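Mannose-specific lectin 2 chain 1 (Colocasia esculenta, PDB 5T1X) forms, with chain 2, a heterotetrameric mannose-specific lectin that agglutinates rabbit erythrocytes. Local coordinates at residues E60-I63 against S69-W72. Residues are numbered along the deposited sequence; the frame is centred on the assembly and turned at random.
Sequences ELVI and STVW
A classic beta bulge joins Ile63 to Val71 and Trp72 in the antiparallel hairpin of strands 61-64 and 70-73. The carbonyl of Ile63 receives two backbone N-H groups. Val71 N gives the shorter bond, 2.8 Å to Ile63 O. Trp72 N reaches Ile63 O weakly, at 3.5 Å. In return Ile63 N donates to Trp72 O at 3.0 Å, so Ile63 and Trp72 form an antiparallel hydrogen-bonded pair. The extra residue is Val71, whose psi of -38° departs from the extended conformation and turns the strand. The short axes of 61-63 and 70-72 cross at 117°, consistent with the strong local twist that a classic bulge brings.

The hairpin is the end of one of the sheets of the beta-prism II fold of bulb-type (GNA-related) lectins, with 70-73 outermost within the chain. Ile63 and Trp72 place their side chains on the same sheet face. With CG anti to the backbone N (chi1 176°), the indole of Trp72 lies beside its own carbonyl and reaches along the strand toward Leu61. Ile63 CD1 approaches the six-membered ring obliquely, 3.7 Å from Trp72 CE3. Leu61 CB comes in near the ring plane, at the edge, 3.8 Å from Trp72 CZ3. Leu61 also packs on Leu53, Leu55 and Val95, and on Trp106 of the neighbouring chain. Away from the indole, Val62 CG1 meets Thr70 CG2 at 3.9 Å, the two side chains crossing at about a right angle. Val71 lies close to Cys31 of the mannose site, and Trp72 close to Trp40, which probably binds mannose too.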
ATOM      1  N   GLU A  60       1.050  -9.843 -10.549  1.00 15.22           N
ATOM      2  CA  GLU A  60       1.964  -9.592 -11.647  1.00 15.30           C
ATOM      3  C   GLU A  60       1.635  -8.257 -12.305  1.00 18.87           C
ATOM      4  O   GLU A  60       0.475  -8.010 -12.651  1.00 17.70           O
ATOM      5  CB  GLU A  60       1.868 -10.737 -12.669  1.00 17.68           C
ATOM      6  CG  GLU A  60       3.011 -10.792 -13.664  1.00 22.35           C
ATOM      7  CD  GLU A  60       3.004 -12.022 -14.555  1.00 34.50           C
ATOM      8  OE1 GLU A  60       1.953 -12.696 -14.655  1.00 26.00           O
ATOM      9  OE2 GLU A  60       4.061 -12.318 -15.153  1.00 28.86           O
ATOM     10  N   LEU A  61       2.648  -7.383 -12.456  1.00 14.96           N
ATOM     11  CA  LEU A  61       2.478  -6.127 -13.198  1.00 14.17           C
ATOM     12  C   LEU A  61       2.474  -6.451 -14.691  1.00 19.75           C
ATOM     13  O   LEU A  61       3.300  -7.255 -15.130  1.00 20.72           O
ATOM     14  CB  LEU A  61       3.593  -5.126 -12.873  1.00 13.68           C
ATOM     15  CG  LEU A  61       3.524  -4.446 -11.506  1.00 16.91           C
ATOM     16  CD1 LEU A  61       4.852  -3.824 -11.172  1.00 17.18           C
ATOM     17  CD2 LEU A  61       2.434  -3.368 -11.465  1.00 18.85           C
ATOM     18  N   VAL A  62       1.537  -5.869 -15.468  1.00 15.96           N
ATOM     19  CA  VAL A  62       1.422  -6.164 -16.906  1.00 17.47           C
ATOM     20  C   VAL A  62       1.227  -4.869 -17.701  1.00 21.86           C
ATOM     21  O   VAL A  62       0.363  -4.058 -17.359  1.00 20.32           O
ATOM     22  CB  VAL A  62       0.261  -7.170 -17.204  1.00 21.49           C
ATOM     23  CG1 VAL A  62       0.110  -7.440 -18.704  1.00 23.19           C
ATOM     24  CG2 VAL A  62       0.439  -8.486 -16.452  1.00 21.26           C
ATOM     25  N   ILE A  63       2.013  -4.703 -18.772  1.00 20.91           N
ATOM     26  CA  ILE A  63       1.869  -3.610 -19.733  1.00 21.39           C
ATOM     27  C   ILE A  63       1.189  -4.210 -20.961  1.00 27.86           C
ATOM     28  O   ILE A  63       1.662  -5.222 -21.484  1.00 28.51           O
ATOM     29  CB  ILE A  63       3.210  -2.900 -20.100  1.00 24.97           C
ATOM     30  CG1 ILE A  63       3.929  -2.350 -18.851  1.00 24.00           C
ATOM     31  CG2 ILE A  63       2.990  -1.785 -21.161  1.00 25.43           C
ATOM     32  CD1 ILE A  63       5.375  -1.899 -19.114  1.00 27.15           C
ATOM     33  N   SER A  69      -2.790  -6.566 -26.312  1.00 42.71           N
ATOM     34  CA  SER A  69      -1.652  -7.486 -26.397  1.00 42.41           C
ATOM     35  C   SER A  69      -0.592  -7.134 -25.353  1.00 42.16           C
ATOM     36  O   SER A  69      -0.265  -5.956 -25.191  1.00 40.53           O
ATOM     37  CB  SER A  69      -1.049  -7.463 -27.795  1.00 48.37           C
ATOM     38  OG  SER A  69      -2.020  -7.831 -28.761  1.00 60.74           O
ATOM     39  N   THR A  70      -0.057  -8.154 -24.652  1.00 36.52           N
ATOM     40  CA  THR A  70       0.950  -7.985 -23.598  1.00 34.14           C
ATOM     41  C   THR A  70       2.296  -7.568 -24.218  1.00 37.97           C
ATOM     42  O   THR A  70       2.737  -8.133 -25.221  1.00 38.69           O
ATOM     43  CB  THR A  70       1.037  -9.253 -22.731  1.00 39.98           C
ATOM     44  OG1 THR A  70      -0.256  -9.500 -22.184  1.00 40.96           O
ATOM     45  CG2 THR A  70       2.034  -9.127 -21.581  1.00 36.36           C
ATOM     46  N   VAL A  71       2.915  -6.550 -23.606  1.00 33.36           N
ATOM     47  CA  VAL A  71       4.182  -5.933 -24.003  1.00 33.82           C
ATOM     48  C   VAL A  71       5.296  -6.310 -22.995  1.00 34.87           C
ATOM     49  O   VAL A  71       6.439  -6.532 -23.395  1.00 34.75           O
ATOM     50  CB  VAL A  71       3.985  -4.387 -24.112  1.00 37.33           C
ATOM     51  CG1 VAL A  71       5.295  -3.658 -24.380  1.00 37.67           C
ATOM     52  CG2 VAL A  71       2.954  -4.031 -25.181  1.00 38.24           C
ATOM     53  N   TRP A  72       4.954  -6.380 -21.696  1.00 29.55           N
ATOM     54  CA  TRP A  72       5.896  -6.669 -20.610  1.00 28.24           C
ATOM     55  C   TRP A  72       5.147  -7.227 -19.401  1.00 28.67           C
ATOM     56  O   TRP A  72       3.985  -6.877 -19.190  1.00 27.26           O
ATOM     57  CB  TRP A  72       6.653  -5.367 -20.235  1.00 26.74           C
ATOM     58  CG  TRP A  72       7.609  -5.456 -19.075  1.00 26.75           C
ATOM     59  CD1 TRP A  72       8.944  -5.726 -19.133  1.00 30.51           C
ATOM     60  CD2 TRP A  72       7.314  -5.186 -17.696  1.00 24.91           C
ATOM     61  NE1 TRP A  72       9.492  -5.683 -17.872  1.00 29.32           N
ATOM     62  CE2 TRP A  72       8.512  -5.358 -16.969  1.00 28.84           C
ATOM     63  CE3 TRP A  72       6.138  -4.863 -16.994  1.00 24.82           C
ATOM     64  CZ2 TRP A  72       8.577  -5.195 -15.577  1.00 26.84           C
ATOM     65  CZ3 TRP A  72       6.206  -4.687 -15.619  1.00 25.01           C
ATOM     66  CH2 TRP A  72       7.414  -4.852 -14.926  1.00 25.64           C
TER